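Local coordinates for protein probable arabinosyltransferase B (Mycobacterium tuberculosis H37Rv, PDB 7BVF) that transfers arabinofuranose units to build the arabinan of mycobacterial cell-wall arabinogalactan and binds the drug ethambutol, at residues N110-L114 and T126-V130; V131-V135 and P171-G175; A880-A884 and P926-L932; P382-A387 and A607-V612. All coordinates share one frame; numbering follows the deposited sequence.

Contact 1 (N110-L114 and T126-V130); sequences NLQAL and TDRNV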
loop_
_atom_site.group_PDB
_atom_site.type_symbol
_atom_site.label_atom_id
_atom_site.label_comp_id
_atom_site.label_asym_id
_atom_site.label_seq_id
_atom_site.Cartn_x
_atom_site.Cartn_y
_atom_site.Cartn_z
ATOM N N ASN A 110 9.537 -18.704 30.477
ATOM C CA ASN A 110 10.595 -19.622 30.077
ATOM C C ASN A 110 11.511 -18.965 29.059
ATOM O O ASN A 110 12.739 -19.006 29.188
ATOM C CB ASN A 110 9.989 -20.905 29.522
ATOM C CG ASN A 110 9.180 -21.650 30.552
ATOM O OD1 ASN A 110 9.729 -22.365 31.387
ATOM N ND2 ASN A 110 7.866 -21.481 30.506
ATOM N N LEU A 111 10.927 -18.357 28.036
ATOM C CA LEU A 111 11.668 -17.444 27.189
ATOM C C LEU A 111 12.068 -16.217 27.999
ATOM O O LEU A 111 11.439 -15.886 29.006
ATOM C CB LEU A 111 10.815 -17.047 25.986
ATOM C CG LEU A 111 11.363 -16.131 24.896
ATOM C CD1 LEU A 111 12.792 -16.481 24.556
ATOM C CD2 LEU A 111 10.486 -16.225 23.662
ATOM N N GLN A 112 13.144 -15.563 27.567
ATOM C CA GLN A 112 13.603 -14.280 28.116
ATOM C C GLN A 112 13.675 -14.276 29.641
ATOM O O GLN A 112 13.297 -13.306 30.295
ATOM C CB GLN A 112 12.742 -13.122 27.598
ATOM C CG GLN A 112 11.308 -13.056 28.077
ATOM C CD GLN A 112 10.408 -12.402 27.069
ATOM O OE1 GLN A 112 10.855 -11.983 26.005
ATOM N NE2 GLN A 112 9.127 -12.316 27.388
ATOM N N ALA A 113 14.203 -15.348 30.213
ATOM C CA ALA A 113 14.481 -15.400 31.646
ATOM C C ALA A 113 15.378 -16.600 31.904
ATOM O O ALA A 113 15.665 -17.390 31.001
ATOM C CB ALA A 113 13.204 -15.474 32.480
ATOM N N LEU A 114 15.816 -16.736 33.151
ATOM C CA LEU A 114 16.749 -17.779 33.547
ATOM C C LEU A 114 16.174 -18.538 34.730
ATOM O O LEU A 114 15.693 -17.924 35.686
ATOM C CB LEU A 114 18.109 -17.180 33.906
ATOM C CG LEU A 114 19.230 -18.130 34.309
ATOM C CD1 LEU A 114 20.519 -17.675 33.677
ATOM C CD2 LEU A 114 19.370 -18.172 35.813
ATOM N N THR A 126 18.335 -23.433 32.715
ATOM C CA THR A 126 17.744 -23.081 31.435
ATOM C C THR A 126 17.972 -21.598 31.163
ATOM O O THR A 126 18.477 -20.855 32.005
ATOM C CB THR A 126 16.246 -23.411 31.433
ATOM O OG1 THR A 126 16.024 -24.609 32.182
ATOM C CG2 THR A 126 15.735 -23.644 30.023
ATOM N N ASP A 127 17.598 -21.175 29.961
ATOM C CA ASP A 127 17.731 -19.792 29.520
ATOM C C ASP A 127 16.617 -19.478 28.534
ATOM O O ASP A 127 15.547 -20.091 28.593
ATOM C CB ASP A 127 19.100 -19.519 28.906
ATOM C CG ASP A 127 19.599 -18.123 29.221
ATOM O OD1 ASP A 127 18.798 -17.176 29.120
ATOM O OD2 ASP A 127 20.781 -17.969 29.583
ATOM N N ARG A 128 16.830 -18.508 27.653
ATOM C CA ARG A 128 15.771 -18.110 26.738
ATOM C C ARG A 128 15.479 -19.228 25.745
ATOM O O ARG A 128 15.854 -19.146 24.572
ATOM C CB ARG A 128 16.160 -16.829 26.001
ATOM C CG ARG A 128 16.939 -15.843 26.849
ATOM C CD ARG A 128 17.395 -14.657 26.031
ATOM N NE ARG A 128 16.346 -13.657 25.886
ATOM C CZ ARG A 128 16.407 -12.435 26.396
ATOM N NH1 ARG A 128 15.406 -11.588 26.215
ATOM N NH2 ARG A 128 17.468 -12.058 27.086
ATOM N N ASN A 129 14.816 -20.280 26.237
ATOM C CA ASN A 129 14.368 -21.451 25.484
ATOM C C ASN A 129 15.503 -22.378 25.074
ATOM O O ASN A 129 15.358 -23.144 24.123
ATOM C CB ASN A 129 13.555 -21.060 24.245
ATOM C CG ASN A 129 12.128 -20.693 24.578
ATOM O OD1 ASN A 129 11.564 -19.767 23.999
ATOM N ND2 ASN A 129 11.539 -21.410 25.525
ATOM N N VAL A 130 16.636 -22.338 25.768
ATOM C CA VAL A 130 17.733 -23.265 25.524
ATOM C C VAL A 130 18.151 -23.873 26.855
ATOM O O VAL A 130 18.197 -23.182 27.877
ATOM C CB VAL A 130 18.930 -22.586 24.819
ATOM C CG1 VAL A 130 18.482 -21.896 23.550
ATOM C CG2 VAL A 130 19.612 -21.593 25.731
#
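Arg128 lays its guanidinium across the backbone and CB of Gln112, with Gln112 CA over one face of the group. The closest touch between these two residues is Arg128 NH1 to Gln112 CB, 3.4 Å, and Arg128 NE lies 3.6 Å from Gln112 CA. A bend at chi3 (82°) folds the long arm back against the neighbouring loop, where its methylenes can pack as well as its charged end. Further back, Arg128 CB meets Leu111 CD1 at 3.7 Å. The same leucine presents its branched end to the next amide: Asn129 OD1 is 3.5 Å from Leu111 CB and lies near both methyls. Asparagine suits this position because its backbone turns into the left-handed region, phi 72°, which asparagine tolerates well, just after the inverse gamma turn centred on Arg128. At the other end, Leu114 CG comes within 3.6 Å of Thr126 O, and Asp127 CA makes a CA-H...O contact of 3.5 Å to Ala113 O. Contact across the pair is therefore by van der Waals overlap and this CH donor. Residues 126-130 form the bend between the antiparallel strands 122-126 and 131-136, while 110-114 belongs to the irregular run between helix 85-89 and strand 122-126. A backbone hydrogen bond between Thr126 and Phe115 ties that incoming run to the hairpin, and Arg1095 of the chain's far end touches Arg128.

Contact 2 (V131-V135 and P171-G175); sequences VILSV and PLRSG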
loop_
_atom_site.group_PDB
_atom_site.type_symbol
_atom_site.label_atom_id
_atom_site.label_comp_id
_atom_site.label_asym_id
_atom_site.label_seq_id
_atom_site.Cartn_x
_atom_site.Cartn_y
_atom_site.Cartn_z
ATOM N N VAL A 131 18.424 -25.175 26.848
ATOM C CA VAL A 131 18.853 -25.874 28.056
ATOM C C VAL A 131 20.365 -25.711 28.153
ATOM O O VAL A 131 21.118 -26.358 27.427
ATOM C CB VAL A 131 18.444 -27.347 28.046
ATOM C CG1 VAL A 131 18.958 -28.040 29.296
ATOM C CG2 VAL A 131 16.942 -27.475 27.949
ATOM N N ILE A 132 20.814 -24.837 29.051
ATOM C CA ILE A 132 22.244 -24.611 29.206
ATOM C C ILE A 132 22.908 -25.825 29.839
ATOM O O ILE A 132 23.944 -26.301 29.364
ATOM C CB ILE A 132 22.497 -23.334 30.018
ATOM C CG1 ILE A 132 22.240 -22.107 29.156
ATOM C CG2 ILE A 132 23.904 -23.296 30.526
ATOM C CD1 ILE A 132 22.302 -20.845 29.930
ATOM N N LEU A 133 22.323 -26.356 30.909
ATOM C CA LEU A 133 22.881 -27.564 31.504
ATOM C C LEU A 133 21.769 -28.374 32.148
ATOM O O LEU A 133 20.755 -27.824 32.578
ATOM C CB LEU A 133 23.969 -27.239 32.534
ATOM C CG LEU A 133 24.927 -28.378 32.887
ATOM C CD1 LEU A 133 25.411 -29.078 31.635
ATOM C CD2 LEU A 133 26.098 -27.883 33.699
ATOM N N SER A 134 21.971 -29.687 32.213
ATOM C CA SER A 134 21.010 -30.588 32.835
ATOM C C SER A 134 21.751 -31.795 33.388
ATOM O O SER A 134 22.594 -32.373 32.697
ATOM C CB SER A 134 19.940 -31.035 31.836
ATOM O OG SER A 134 19.315 -32.231 32.263
ATOM N N VAL A 135 21.439 -32.165 34.625
ATOM C CA VAL A 135 22.083 -33.282 35.312
ATOM C C VAL A 135 21.034 -34.049 36.110
ATOM O O VAL A 135 20.214 -33.431 36.805
ATOM C CB VAL A 135 23.222 -32.791 36.221
ATOM C CG1 VAL A 135 23.701 -33.904 37.125
ATOM C CG2 VAL A 135 24.374 -32.274 35.394
ATOM N N PRO A 171 34.733 -31.172 34.006
ATOM C CA PRO A 171 33.971 -30.827 35.213
ATOM C C PRO A 171 32.577 -30.258 34.942
ATOM O O PRO A 171 32.151 -29.290 35.572
ATOM C CB PRO A 171 34.875 -29.797 35.896
ATOM C CG PRO A 171 35.593 -29.146 34.773
ATOM C CD PRO A 171 35.803 -30.199 33.730
ATOM N N LEU A 172 31.856 -30.879 34.008
ATOM C CA LEU A 172 30.464 -30.546 33.695
ATOM C C LEU A 172 30.256 -29.038 33.540
ATOM O O LEU A 172 29.582 -28.387 34.335
ATOM C CB LEU A 172 29.503 -31.107 34.745
ATOM C CG LEU A 172 29.241 -32.607 34.691
ATOM C CD1 LEU A 172 28.353 -33.032 35.839
ATOM C CD2 LEU A 172 28.601 -32.958 33.361
ATOM N N ARG A 173 30.863 -28.497 32.496
ATOM C CA ARG A 173 30.622 -27.117 32.108
ATOM C C ARG A 173 29.668 -27.075 30.921
ATOM O O ARG A 173 29.396 -28.089 30.277
ATOM C CB ARG A 173 31.935 -26.411 31.765
ATOM C CG ARG A 173 31.903 -24.918 31.998
ATOM C CD ARG A 173 33.296 -24.352 32.115
ATOM N NE ARG A 173 33.280 -22.962 32.556
ATOM C CZ ARG A 173 33.304 -21.917 31.736
ATOM N NH1 ARG A 173 33.341 -22.101 30.424
ATOM N NH2 ARG A 173 33.292 -20.687 32.229
ATOM N N SER A 174 29.149 -25.888 30.644
ATOM C CA SER A 174 28.273 -25.676 29.504
ATOM C C SER A 174 28.832 -24.570 28.618
ATOM O O SER A 174 29.946 -24.082 28.822
ATOM C CB SER A 174 26.861 -25.331 29.947
ATOM O OG SER A 174 26.194 -24.671 28.889
ATOM N N GLY A 175 28.038 -24.164 27.631
ATOM C CA GLY A 175 28.543 -23.278 26.604
ATOM C C GLY A 175 27.564 -22.243 26.105
ATOM O O GLY A 175 26.931 -21.541 26.896
#
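Ile132 meets Ser174 in two ways, through its carbonyl and through a methyl. Ser174 OG donates to Ile132 O over 2.8 Å; the hydroxyl stands 43° out of the carbonyl plane, so the bond comes from above the carbonyl. With OG anti to the backbone N (chi1 159°), the short serine side chain is swung toward the strand. Ile132 CG2, itself anti to its own backbone N, lies beside the same hydroxyl, and Ser174 CB is 3.6 Å from that methyl. An isoleucine fits here because its side chain also packs on Asp127, Thr157 and Ala159 of neighbouring loops. Leu133 comes next and points at the loop: its CD2 rests 3.6 Å from Leu172 O, and its CB faces Ser174 CB at 4.3 Å. Ile132 and Leu133 together form a classic beta bulge opposite Val125, which puts two consecutive residues on the one partner and may help both of them to meet Ser174. Two residues on, Val135 also turns its side chain toward the loop, where CG2 approaches Leu172 CD1 at 4.1 Å, the two side chains crossing at a slant. The loop runs back along the strand in the reverse sense, its Leu172 matched with the later residues and its Ser174 with the earlier. The hydroxyl-to-carbonyl bond is the contact's directional element and is consistent with fixing the loop's register on strand 131-136, while aliphatic groups, which ask for no exact alignment, make most of the remaining contacts.

Contact 3 (A880-A884 and P926-L932); sequences AGKIA and PKAWRNL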
loop_
_atom_site.group_PDB
_atom_site.type_symbol
_atom_site.label_atom_id
_atom_site.label_comp_id
_atom_site.label_asym_id
_atom_site.label_seq_id
_atom_site.Cartn_x
_atom_site.Cartn_y
_atom_site.Cartn_z
ATOM N N ALA A 880 -22.703 -10.691 23.266
ATOM C CA ALA A 880 -21.798 -10.978 22.165
ATOM C C ALA A 880 -22.601 -11.406 20.945
ATOM O O ALA A 880 -23.815 -11.602 21.009
ATOM C CB ALA A 880 -20.793 -12.067 22.540
ATOM N N GLY A 881 -21.915 -11.551 19.826
ATOM C CA GLY A 881 -22.531 -12.011 18.600
ATOM C C GLY A 881 -22.731 -10.882 17.607
ATOM O O GLY A 881 -22.199 -9.780 17.749
ATOM N N LYS A 882 -23.524 -11.178 16.582
ATOM C CA LYS A 882 -23.836 -10.220 15.525
ATOM C C LYS A 882 -25.118 -9.485 15.895
ATOM O O LYS A 882 -26.207 -10.061 15.844
ATOM C CB LYS A 882 -23.979 -10.938 14.187
ATOM C CG LYS A 882 -23.963 -10.023 12.987
ATOM C CD LYS A 882 -23.461 -10.751 11.757
ATOM C CE LYS A 882 -22.067 -11.305 11.984
ATOM N NZ LYS A 882 -21.511 -11.949 10.763
ATOM N N ILE A 883 -24.993 -8.212 16.267
ATOM C CA ILE A 883 -26.111 -7.425 16.769
ATOM C C ILE A 883 -26.179 -6.111 16.001
ATOM O O ILE A 883 -25.156 -5.557 15.591
ATOM C CB ILE A 883 -25.982 -7.176 18.290
ATOM C CG1 ILE A 883 -25.771 -8.499 19.024
ATOM C CG2 ILE A 883 -27.204 -6.472 18.838
ATOM C CD1 ILE A 883 -25.575 -8.360 20.500
ATOM N N ALA A 884 -27.400 -5.618 15.802
ATOM C CA ALA A 884 -27.648 -4.384 15.067
ATOM C C ALA A 884 -27.898 -3.247 16.049
ATOM O O ALA A 884 -28.824 -3.321 16.863
ATOM C CB ALA A 884 -28.840 -4.544 14.128
ATOM N N PRO A 926 -17.828 -8.703 15.556
ATOM C CA PRO A 926 -19.030 -9.389 16.041
ATOM C C PRO A 926 -18.797 -10.417 17.138
ATOM O O PRO A 926 -19.761 -11.065 17.552
ATOM C CB PRO A 926 -19.569 -10.068 14.771
ATOM C CG PRO A 926 -18.914 -9.367 13.642
ATOM C CD PRO A 926 -17.564 -9.008 14.144
ATOM N N LYS A 927 -17.577 -10.612 17.627
ATOM C CA LYS A 927 -17.326 -11.551 18.724
ATOM C C LYS A 927 -16.470 -10.852 19.778
ATOM O O LYS A 927 -15.253 -11.039 19.823
ATOM C CB LYS A 927 -16.657 -12.792 18.173
ATOM C CG LYS A 927 -15.671 -12.463 17.062
ATOM C CD LYS A 927 -14.992 -13.690 16.495
ATOM C CE LYS A 927 -15.779 -14.276 15.343
ATOM N NZ LYS A 927 -14.976 -15.294 14.612
ATOM N N ALA A 928 -17.102 -10.059 20.647
ATOM C CA ALA A 928 -16.290 -9.219 21.516
ATOM C C ALA A 928 -16.812 -8.982 22.928
ATOM O O ALA A 928 -16.147 -8.251 23.664
ATOM C CB ALA A 928 -16.060 -7.867 20.825
ATOM N N TRP A 929 -17.938 -9.550 23.349
ATOM C CA TRP A 929 -18.473 -9.300 24.692
ATOM C C TRP A 929 -18.567 -7.796 24.973
ATOM O O TRP A 929 -17.855 -7.245 25.808
ATOM C CB TRP A 929 -17.617 -9.989 25.757
ATOM C CG TRP A 929 -17.919 -11.430 25.995
ATOM C CD1 TRP A 929 -17.022 -12.448 26.037
ATOM C CD2 TRP A 929 -19.199 -12.014 26.257
ATOM N NE1 TRP A 929 -17.658 -13.632 26.294
ATOM C CE2 TRP A 929 -18.998 -13.392 26.433
ATOM C CE3 TRP A 929 -20.497 -11.507 26.354
ATOM C CZ2 TRP A 929 -20.041 -14.267 26.698
ATOM C CZ3 TRP A 929 -21.526 -12.376 26.616
ATOM C CH2 TRP A 929 -21.295 -13.738 26.785
ATOM N N ARG A 930 -19.458 -7.135 24.238
ATOM C CA ARG A 930 -19.321 -5.712 23.970
ATOM C C ARG A 930 -20.158 -4.787 24.842
ATOM O O ARG A 930 -20.042 -3.568 24.682
ATOM C CB ARG A 930 -19.648 -5.431 22.505
ATOM C CG ARG A 930 -21.117 -5.474 22.201
ATOM C CD ARG A 930 -21.309 -5.418 20.725
ATOM N NE ARG A 930 -20.515 -6.453 20.089
ATOM C CZ ARG A 930 -21.031 -7.488 19.452
ATOM N NH1 ARG A 930 -22.343 -7.617 19.359
ATOM N NH2 ARG A 930 -20.237 -8.388 18.906
ATOM N N ASN A 931 -20.992 -5.295 25.749
ATOM C CA ASN A 931 -21.618 -4.449 26.769
ATOM C C ASN A 931 -22.499 -3.352 26.151
ATOM O O ASN A 931 -22.179 -2.166 26.182
ATOM C CB ASN A 931 -20.529 -3.849 27.668
ATOM C CG ASN A 931 -21.074 -3.265 28.938
ATOM O OD1 ASN A 931 -21.981 -2.446 28.915
ATOM N ND2 ASN A 931 -20.514 -3.679 30.063
ATOM N N LEU A 932 -23.611 -3.790 25.558
ATOM C CA LEU A 932 -24.607 -2.878 24.996
ATOM C C LEU A 932 -25.191 -1.981 26.085
ATOM O O LEU A 932 -25.300 -2.379 27.246
ATOM C CB LEU A 932 -25.746 -3.677 24.372
ATOM C CG LEU A 932 -25.430 -4.811 23.402
ATOM C CD1 LEU A 932 -26.711 -5.524 23.026
ATOM C CD2 LEU A 932 -24.723 -4.317 22.185
#
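The end of strand 874-881 and the loop leading into edge strand 932-935 meet here beside an antiparallel sheet of the C-terminal domain, which belongs to a sequence clan of galactose-binding-like folds, consistent with a carbohydrate-binding module. Polar contact centres on Arg930, whose NH1 and NH2 both hydrogen-bond to Gly881 O. The N-H...O angles are near 140°, so neither bond is straight, as two donors share one oxygen. Glycine suits this place, since its phi is positive (105°), a region that glycine enters easily. A weak bond from Arg930 NH2 to Gln925 O ties the arginine to its own loop. The CH-pi contact comes from Ala880, whose CB sits over the face of the Trp929 six-membered ring, 4.1 Å from its centroid; the small methyl leaves the broad indole close to the strand. Apolar contact follows at Ile883, whose CD1 reaches tip to tip toward Leu932 CD1 at 4.0 Å; Ile883 CD1 also lies near the guanidinium edge, 3.5 Å from Arg930 NH1. Next to Gly881 in sequence, Lys882 runs alongside Pro926: Lys882 CE is 3.9 Å from Pro926 CB, the two side chains pointing the same way. Lys882 NZ makes a long, weak ion pair with Asp959, a ligand of the calcium ion. In the end-on grip, Arg930 NH1 and NH2 are each 2.7 Å from Gly881 O, which lies in the guanidinium plane.

Contact 4 (P382-A387 and A607-V612); sequences PAYWAA and AALTTV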
loop_
_atom_site.group_PDB
_atom_site.type_symbol
_atom_site.label_atom_id
_atom_site.label_comp_id
_atom_site.label_asym_id
_atom_site.label_seq_id
_atom_site.Cartn_x
_atom_site.Cartn_y
_atom_site.Cartn_z
ATOM N N PRO A 382 -4.250 42.753 -1.618
ATOM C CA PRO A 382 -4.426 41.307 -1.822
ATOM C C PRO A 382 -3.205 40.486 -1.468
ATOM O O PRO A 382 -3.357 39.352 -1.007
ATOM C CB PRO A 382 -4.757 41.207 -3.314
ATOM C CG PRO A 382 -5.387 42.483 -3.630
ATOM C CD PRO A 382 -4.659 43.503 -2.820
ATOM N N ALA A 383 -1.997 41.020 -1.643
ATOM C CA ALA A 383 -0.806 40.252 -1.300
ATOM C C ALA A 383 -0.690 40.050 0.205
ATOM O O ALA A 383 -0.384 38.944 0.669
ATOM C CB ALA A 383 0.437 40.945 -1.847
ATOM N N TYR A 384 -0.944 41.101 0.986
ATOM C CA TYR A 384 -0.900 40.966 2.436
ATOM C C TYR A 384 -1.990 40.030 2.935
ATOM O O TYR A 384 -1.750 39.210 3.829
ATOM C CB TYR A 384 -1.019 42.337 3.093
ATOM C CG TYR A 384 0.298 43.064 3.162
ATOM C CD1 TYR A 384 1.091 42.993 4.293
ATOM C CD2 TYR A 384 0.761 43.800 2.085
ATOM C CE1 TYR A 384 2.299 43.644 4.354
ATOM C CE2 TYR A 384 1.970 44.454 2.136
ATOM C CZ TYR A 384 2.735 44.373 3.272
ATOM O OH TYR A 384 3.940 45.027 3.332
ATOM N N TRP A 385 -3.188 40.122 2.360
ATOM C CA TRP A 385 -4.253 39.218 2.779
ATOM C C TRP A 385 -3.936 37.776 2.408
ATOM O O TRP A 385 -4.230 36.856 3.179
ATOM C CB TRP A 385 -5.581 39.659 2.178
ATOM C CG TRP A 385 -6.198 40.782 2.930
ATOM C CD1 TRP A 385 -6.226 42.092 2.566
ATOM C CD2 TRP A 385 -6.866 40.702 4.191
ATOM N NE1 TRP A 385 -6.877 42.834 3.518
ATOM C CE2 TRP A 385 -7.280 42.001 4.528
ATOM C CE3 TRP A 385 -7.156 39.654 5.068
ATOM C CZ2 TRP A 385 -7.969 42.282 5.700
ATOM C CZ3 TRP A 385 -7.838 39.934 6.229
ATOM C CH2 TRP A 385 -8.238 41.235 6.536
ATOM N N ALA A 386 -3.314 37.554 1.249
ATOM C CA ALA A 386 -2.934 36.201 0.863
ATOM C C ALA A 386 -1.892 35.634 1.811
ATOM O O ALA A 386 -1.999 34.479 2.239
ATOM C CB ALA A 386 -2.411 36.191 -0.570
ATOM N N ALA A 387 -0.880 36.430 2.154
ATOM C CA ALA A 387 0.133 35.968 3.097
ATOM C C ALA A 387 -0.490 35.620 4.443
ATOM O O ALA A 387 -0.222 34.551 5.005
ATOM C CB ALA A 387 1.220 37.028 3.262
ATOM N N ALA A 607 2.722 32.822 -1.585
ATOM C CA ALA A 607 1.381 33.198 -2.015
ATOM C C ALA A 607 1.278 34.696 -2.257
ATOM O O ALA A 607 0.600 35.135 -3.193
ATOM C CB ALA A 607 0.355 32.754 -0.981
ATOM N N ALA A 608 1.955 35.497 -1.434
ATOM C CA ALA A 608 1.925 36.942 -1.616
ATOM C C ALA A 608 2.638 37.366 -2.891
ATOM O O ALA A 608 2.318 38.415 -3.457
ATOM C CB ALA A 608 2.548 37.636 -0.410
ATOM N N LEU A 609 3.606 36.576 -3.352
ATOM C CA LEU A 609 4.301 36.881 -4.597
ATOM C C LEU A 609 3.496 36.424 -5.806
ATOM O O LEU A 609 3.421 37.134 -6.816
ATOM C CB LEU A 609 5.680 36.224 -4.596
ATOM C CG LEU A 609 6.521 36.317 -5.868
ATOM C CD1 LEU A 609 7.134 37.697 -6.004
ATOM C CD2 LEU A 609 7.592 35.242 -5.877
ATOM N N THR A 610 2.885 35.243 -5.719
ATOM C CA THR A 610 2.048 34.775 -6.817
ATOM C C THR A 610 0.831 35.672 -7.008
ATOM O O THR A 610 0.403 35.911 -8.142
ATOM C CB THR A 610 1.618 33.333 -6.574
ATOM O OG1 THR A 610 2.781 32.509 -6.460
ATOM C CG2 THR A 610 0.774 32.835 -7.722
ATOM N N THR A 611 0.260 36.187 -5.917
ATOM C CA THR A 611 -0.887 37.079 -6.040
ATOM C C THR A 611 -0.553 38.337 -6.831
ATOM O O THR A 611 -1.451 38.948 -7.418
ATOM C CB THR A 611 -1.404 37.444 -4.650
ATOM O OG1 THR A 611 -1.707 36.245 -3.933
ATOM C CG2 THR A 611 -2.666 38.270 -4.743
ATOM N N VAL A 612 0.717 38.724 -6.881
ATOM C CA VAL A 612 1.121 39.860 -7.696
ATOM C C VAL A 612 1.514 39.423 -9.104
ATOM O O VAL A 612 1.269 40.153 -10.068
ATOM C CB VAL A 612 2.272 40.620 -7.015
ATOM C CG1 VAL A 612 2.670 41.826 -7.833
ATOM C CG2 VAL A 612 1.866 41.038 -5.621
#
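Ala386 and Thr611 face each other across two helices whose axes close to 7.9 Å and run at 147°, not far from antiparallel. The methyl of Ala386 points toward the opposing helix and touches Thr611 OG1 at 3.4 Å, with Ala607 CB also nearby, 4.4 Å from Ala386 CB. Thr611 is turned so that OG1 lies beside its own backbone N (chi1 -56°), and from there the hydroxyl donates 2.7 Å back to Ala607 O. That carbonyl also accepts the backbone N-H of Thr611, the two donors arriving from opposite faces of its plane, so a buried hydroxyl is satisfied within its own helix and can lie against a methyl. The same torsion sends Thr611 CG2 the other way, to rest 3.9 Å from Pro382 CB. Beside this pair the alanines Ala383 and Ala608 form the place of closest backbone approach, their CA atoms 4.3 Å apart. Each inserts its methyl beside the other's backbone: Ala608 CB is 3.4 Å from Ala383 O, and Ala383 CB is similarly placed by Ala608 O. Ala387 CB extends the row against Ala608 CB at 4.0 Å, and Val612 CG2 packs on Ala383 CB at the other end. Alanine, with only a methyl, suits a place where the backbones come this close. Trp385 and Thr610 instead face other helices, 278-293 and 537-559. Residues 607-612 lie in a predicted transmembrane helix of the GT-C glycosyltransferase core, and small residues four apart on both helices, Ala383 with Ala387 and Ala607 with Thr611, are consistent with the small-xxx-small packing seen between close membrane helices.

How the contacts relate
Contacts 1 and 2 come first along the chain and adjoin each other, their centres 14 Å apart, in the concanavalin-like domain: contact 1 includes the bend of the hairpin 122-126/131-136 and contact 2 covers its second strand, with Asp127 OD2 touching Ile132 CD1 at 3.3 Å. Contact 4 follows, joining helices of the membrane-embedded GT-C part 220 residues apart in sequence, its centre 66 Å from that of contact 1. Contact 3, last in the chain, lies in the C-terminal domain, about 39 Å from contact 1 and 55 Å from contact 4, centre to centre. The four thus sample a membrane glycosyltransferase core and two domains that contain beta sheet, carried by one polypeptide.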